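Local coordinates for MdcE (Pseudomonas aeruginosa, PDB 5VIP), which is the gamma subunit of a biotin-independent malonate decarboxylase and probably helps remove carbon dioxide from the malonyl group carried on acyl carrier protein, at residues Ile172-Pro177 with Leu227-Val232; Ile110-Ser115 with Val153-Ser158. One frame throughout, in Å; residues are numbered along the deposited sequence.

In the fold
Both contacts reach the six-stranded mixed sheet, whose ordering and small accompanying sheet are consistent with the crotonase fold of carboxyltransferase relatives. Interaction 1 ties strand 170-174 to the outermost strand 225-227; interaction 2, where the chain leaves strand 148-152, joins strand 106-113 of the large sheet to the small sheet of 155-157 and 180-182. Their centres are about 14 Å apart, and interaction 2 is the more central, about 7 Å from the centre of the chain against about 15 Å. They meet directly: Leu174 CD1 packs on Val153 CG1 at 3.7 Å. Arg24 NH1 joins them as well, through a salt bridge to Asp176 OD2 and a hydrogen bond to Val153 O.

Interaction 1 of 2, residues Ile172-Pro177 with Leu227-Val232; sequences IALHDP and LPVETV
His175 N donates to Leu227 O over 2.7 Å, nearly straight at the hydrogen (168°), yet the donor stands 52° above the carbonyl plane, away from either lone pair. The companion bond, Leu227 N to Ala173 O at 2.9 Å, completes a parallel bridge that pairs Leu174 with Leu227. Leu174 CA adds a CA-H...O contact, 3.3 Å from Leu227 O. Beyond the bridge the chains separate, and a water takes over, donating to His175 O and accepting from Val229 N.

The bridged leucines share a sheet face. Leu174 divides its two methyls: its side chain crosses that of Val229 at about a right angle, CD2 lying 3.8 Å from Val229 CG1, while CD1 meets Val232 CG2 at 4.1 Å. Asp176 swings its CG away from the backbone N (chi1 170°), which sets the carboxylate against both methyls of Val232, OD1 3.5 Å from Val232 CG1; OD2 forms a salt bridge with Arg24 and accepts from Gly178 N. The His175 ring leads away, to Asp215. Backbone bonds of Leu174 with Leu152 and Ala173 with Arg225 place strand 170-174 between 148-152 and 225-227, with Cys246 of helix 237-254 packing on Ile172 and Leu227, and Trp28 of helix 24-33 on Leu174.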
loop_
_atom_site.group_PDB
_atom_site.type_symbol
_atom_site.label_atom_id
_atom_site.label_comp_id
_atom_site.label_asym_id
_atom_site.label_seq_id
_atom_site.Cartn_x
_atom_site.Cartn_y
_atom_site.Cartn_z
ATOM N N ILE A 172 -4.565 8.144 14.757
ATOM C CA ILE A 172 -5.422 9.076 15.492
ATOM C C ILE A 172 -6.148 9.963 14.501
ATOM O O ILE A 172 -5.521 10.527 13.607
ATOM C CB ILE A 172 -4.605 9.954 16.465
ATOM C CG1 ILE A 172 -3.942 9.081 17.532
ATOM C CG2 ILE A 172 -5.483 11.066 17.088
ATOM C CD1 ILE A 172 -2.763 9.762 18.235
ATOM N N ALA A 173 -7.466 10.082 14.637
ATOM C CA ALA A 173 -8.226 10.919 13.725
ATOM C C ALA A 173 -8.912 12.056 14.480
ATOM O O ALA A 173 -9.374 11.865 15.600
ATOM C CB ALA A 173 -9.267 10.087 12.975
ATOM N N LEU A 174 -8.984 13.226 13.861
ATOM C CA LEU A 174 -9.848 14.284 14.368
ATOM C C LEU A 174 -11.307 13.903 14.105
ATOM O O LEU A 174 -11.648 13.375 13.038
ATOM C CB LEU A 174 -9.500 15.627 13.727
ATOM C CG LEU A 174 -8.031 16.026 13.900
ATOM C CD1 LEU A 174 -7.758 17.399 13.341
ATOM C CD2 LEU A 174 -7.613 15.922 15.357
ATOM N N HIS A 175 -12.163 14.137 15.096
ATOM C CA HIS A 175 -13.562 13.761 14.986
ATOM C C HIS A 175 -14.309 14.920 14.343
ATOM O O HIS A 175 -14.868 15.778 15.033
ATOM C CB HIS A 175 -14.144 13.409 16.361
ATOM C CG HIS A 175 -15.528 12.836 16.309
ATOM N ND1 HIS A 175 -16.659 13.598 16.510
ATOM C CD2 HIS A 175 -15.963 11.573 16.085
ATOM C CE1 HIS A 175 -17.730 12.832 16.407
ATOM N NE2 HIS A 175 -17.336 11.598 16.149
ATOM N N ASP A 176 -14.308 14.936 13.016
ATOM C CA ASP A 176 -14.812 16.062 12.231
ATOM C C ASP A 176 -15.326 15.555 10.885
ATOM O O ASP A 176 -14.757 14.611 10.323
ATOM C CB ASP A 176 -13.697 17.095 12.047
ATOM C CG ASP A 176 -14.053 18.174 11.059
ATOM O OD1 ASP A 176 -14.709 19.146 11.471
ATOM O OD2 ASP A 176 -13.676 18.058 9.872
ATOM N N PRO A 177 -16.407 16.164 10.361
ATOM C CA PRO A 177 -17.014 15.672 9.117
ATOM C C PRO A 177 -16.110 15.776 7.894
ATOM O O PRO A 177 -16.377 15.113 6.889
ATOM C CB PRO A 177 -18.247 16.577 8.944
ATOM C CG PRO A 177 -18.561 17.055 10.306
ATOM C CD PRO A 177 -17.230 17.222 10.983
ATOM N N LEU A 227 -10.384 12.352 18.278
ATOM C CA LEU A 227 -10.220 13.592 19.039
ATOM C C LEU A 227 -11.114 14.699 18.514
ATOM O O LEU A 227 -10.989 15.112 17.361
ATOM C CB LEU A 227 -8.777 14.093 18.979
ATOM C CG LEU A 227 -7.627 13.288 19.569
ATOM C CD1 LEU A 227 -6.339 14.093 19.402
ATOM C CD2 LEU A 227 -7.885 12.962 21.035
ATOM N N PRO A 228 -12.006 15.212 19.365
ATOM C CA PRO A 228 -12.775 16.370 18.914
ATOM C C PRO A 228 -11.929 17.636 18.981
ATOM O O PRO A 228 -11.045 17.726 19.829
ATOM C CB PRO A 228 -13.948 16.422 19.904
ATOM C CG PRO A 228 -13.423 15.779 21.146
ATOM C CD PRO A 228 -12.430 14.725 20.690
ATOM N N VAL A 229 -12.184 18.590 18.089
ATOM C CA VAL A 229 -11.458 19.857 18.084
ATOM C C VAL A 229 -12.438 21.030 17.900
ATOM O O VAL A 229 -13.515 20.858 17.322
ATOM C CB VAL A 229 -10.366 19.889 16.972
ATOM C CG1 VAL A 229 -9.309 18.818 17.231
ATOM C CG2 VAL A 229 -10.984 19.679 15.600
ATOM N N GLU A 230 -12.065 22.217 18.381
ATOM C CA GLU A 230 -12.945 23.394 18.271
ATOM C C GLU A 230 -12.931 24.030 16.885
ATOM O O GLU A 230 -13.988 24.351 16.326
ATOM C CB GLU A 230 -12.572 24.469 19.305
ATOM C CG GLU A 230 -12.217 23.946 20.677
ATOM C CD GLU A 230 -11.583 25.016 21.579
ATOM O OE1 GLU A 230 -11.751 26.224 21.294
ATOM O OE2 GLU A 230 -10.926 24.642 22.583
ATOM N N THR A 231 -11.730 24.264 16.361
ATOM C CA THR A 231 -11.565 24.872 15.050
ATOM C C THR A 231 -10.606 23.994 14.260
ATOM O O THR A 231 -9.385 24.143 14.337
ATOM C CB THR A 231 -11.023 26.316 15.122
ATOM O OG1 THR A 231 -9.840 26.341 15.923
ATOM C CG2 THR A 231 -12.056 27.264 15.735
ATOM N N VAL A 232 -11.179 23.067 13.514
ATOM C CA VAL A 232 -10.413 22.063 12.795
ATOM C C VAL A 232 -9.539 22.672 11.686
ATOM O O VAL A 232 -8.464 22.152 11.385
ATOM C CB VAL A 232 -11.367 21.005 12.202
ATOM C CG1 VAL A 232 -12.311 21.638 11.192
ATOM C CG2 VAL A 232 -10.587 19.864 11.579
HETATM O O HOH W 1 -14.536 17.841 16.632
#

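Interaction 2 of 2, residues Ile110-Ser115 with Val153-Ser158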
loop_
_atom_site.group_PDB
_atom_site.type_symbol
_atom_site.label_atom_id
_atom_site.label_comp_id
_atom_site.label_asym_id
_atom_site.label_seq_id
_atom_site.Cartn_x
_atom_site.Cartn_y
_atom_site.Cartn_z
ATOM N N ILE A 110 1.135 13.710 9.215
ATOM C CA ILE A 110 -0.065 14.507 9.219
ATOM C C ILE A 110 -0.775 14.272 7.901
ATOM O O ILE A 110 -0.253 14.593 6.829
ATOM C CB ILE A 110 0.243 16.001 9.405
ATOM C CG1 ILE A 110 0.970 16.215 10.735
ATOM C CG2 ILE A 110 -1.032 16.806 9.318
ATOM C CD1 ILE A 110 1.528 17.622 10.911
ATOM N N VAL A 111 -1.968 13.703 7.981
ATOM C CA VAL A 111 -2.608 13.173 6.793
ATOM C C VAL A 111 -3.799 14.015 6.343
ATOM O O VAL A 111 -4.809 14.105 7.034
ATOM C CB VAL A 111 -3.073 11.715 7.022
ATOM C CG1 VAL A 111 -3.738 11.167 5.764
ATOM C CG2 VAL A 111 -1.888 10.821 7.433
ATOM N N ASP A 112 -3.664 14.632 5.178
ATOM C CA ASP A 112 -4.782 15.288 4.519
ATOM C C ASP A 112 -4.513 15.248 3.027
ATOM O O ASP A 112 -3.969 16.200 2.452
ATOM C CB ASP A 112 -4.971 16.731 5.020
ATOM C CG ASP A 112 -6.057 17.477 4.253
ATOM O OD1 ASP A 112 -7.041 16.838 3.793
ATOM O OD2 ASP A 112 -5.919 18.714 4.098
ATOM N N VAL A 113 -4.872 14.124 2.409
ATOM C CA VAL A 113 -4.569 13.878 1.004
ATOM C C VAL A 113 -5.823 13.414 0.281
ATOM O O VAL A 113 -6.487 12.462 0.707
ATOM C CB VAL A 113 -3.446 12.827 0.848
ATOM C CG1 VAL A 113 -2.109 13.433 1.224
ATOM C CG2 VAL A 113 -3.745 11.606 1.716
ATOM N N PRO A 114 -6.170 14.103 -0.812
ATOM C CA PRO A 114 -7.426 13.895 -1.537
ATOM C C PRO A 114 -7.478 12.597 -2.341
ATOM O O PRO A 114 -8.543 11.992 -2.443
ATOM C CB PRO A 114 -7.490 15.106 -2.467
ATOM C CG PRO A 114 -6.065 15.498 -2.669
ATOM C CD PRO A 114 -5.369 15.199 -1.382
ATOM N N SER A 115 -6.339 12.190 -2.888
ATOM C CA SER A 115 -6.224 10.991 -3.714
ATOM C C SER A 115 -4.791 10.891 -4.191
ATOM O O SER A 115 -4.005 11.818 -3.995
ATOM C CB SER A 115 -7.150 11.055 -4.922
ATOM O OG SER A 115 -6.758 12.127 -5.769
ATOM N N VAL A 153 -6.223 14.578 9.758
ATOM C CA VAL A 153 -6.828 15.876 10.032
ATOM C C VAL A 153 -7.785 16.249 8.914
ATOM O O VAL A 153 -8.546 17.199 9.045
ATOM C CB VAL A 153 -5.764 16.983 10.215
ATOM C CG1 VAL A 153 -4.767 16.587 11.286
ATOM C CG2 VAL A 153 -5.047 17.287 8.900
ATOM N N GLY A 154 -7.772 15.471 7.829
ATOM C CA GLY A 154 -8.656 15.717 6.707
ATOM C C GLY A 154 -8.923 14.465 5.886
ATOM O O GLY A 154 -9.267 13.426 6.423
ATOM N N LYS A 155 -8.767 14.561 4.575
ATOM C CA LYS A 155 -9.009 13.406 3.725
ATOM C C LYS A 155 -7.863 12.397 3.843
ATOM O O LYS A 155 -6.693 12.765 3.935
ATOM C CB LYS A 155 -9.197 13.836 2.273
ATOM C CG LYS A 155 -10.284 14.888 2.098
ATOM C CD LYS A 155 -10.758 14.984 0.659
ATOM C CE LYS A 155 -11.760 16.130 0.489
ATOM N NZ LYS A 155 -11.094 17.436 0.765
ATOM N N ALA A 156 -8.216 11.123 3.881
ATOM C CA ALA A 156 -7.212 10.067 3.891
ATOM C C ALA A 156 -7.650 9.033 2.875
ATOM O O ALA A 156 -8.280 8.035 3.232
ATOM C CB ALA A 156 -7.067 9.458 5.283
HETATM N N MSE A 157 -7.319 9.278 1.607
HETATM C CA MSE A 157 -7.954 8.552 0.518
HETATM C C MSE A 157 -7.043 7.586 -0.237
HETATM O O MSE A 157 -5.951 7.957 -0.650
HETATM C CB MSE A 157 -8.530 9.552 -0.486
HETATM C CG MSE A 157 -9.530 10.506 0.127
HETATM SE SE MSE A 157 -11.151 9.537 0.654
HETATM C CE MSE A 157 -11.852 9.232 -1.120
ATOM N N SER A 158 -7.526 6.362 -0.435
ATOM C CA SER A 158 -6.990 5.470 -1.467
ATOM C C SER A 158 -5.472 5.260 -1.379
ATOM O O SER A 158 -4.928 5.063 -0.291
ATOM C CB SER A 158 -7.366 6.034 -2.845
ATOM O OG SER A 158 -7.160 5.079 -3.877
#
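Lys155, Val153 and Val111 each bury more surface here than any other residue of the contact, where the chain turns a corner out of the large sheet, a feature consistent with the two steeply inclined sheets of the crotonase fold. The short segments 110-113 and 155-157 run 75° apart, and a single parallel bridge, Val113 with Ala156, survives the crossing.

Lys155 is gripped at both ends of its backbone. Its N donates to Asp112 OD1 at 3.0 Å, reaching the anti side of the carboxylate 23° out of plane; its O accepts from Val113 N at 2.7 Å, the donor 37° above the carbonyl plane. The other carboxylate oxygen, Asp112 OD2, is held by Gly25 N, so each carboxylate oxygen has a backbone N-H donor, which limits the rotation of the group. The lysine's aliphatic chain runs past Val113 O and Pro114, its CD 4.1 Å from Pro114 CA.

Val153 N donates to Val111 O at 3.1 Å, and Gly154 N adds a weak second bond to that oxygen. From its position between backbone N and carbonyl carbon, Val153 CG2 reaches Asp112 CB at 3.9 Å and also touches Ile110 CG2. Val111 CG1 lies 3.8 Å from Ala156 CB, in a layer that Phe161 of helix 158-163 also packs against. Farther along, Met157, present as selenomethionine, sets both CB and CG 3.1 Å from Pro114 O.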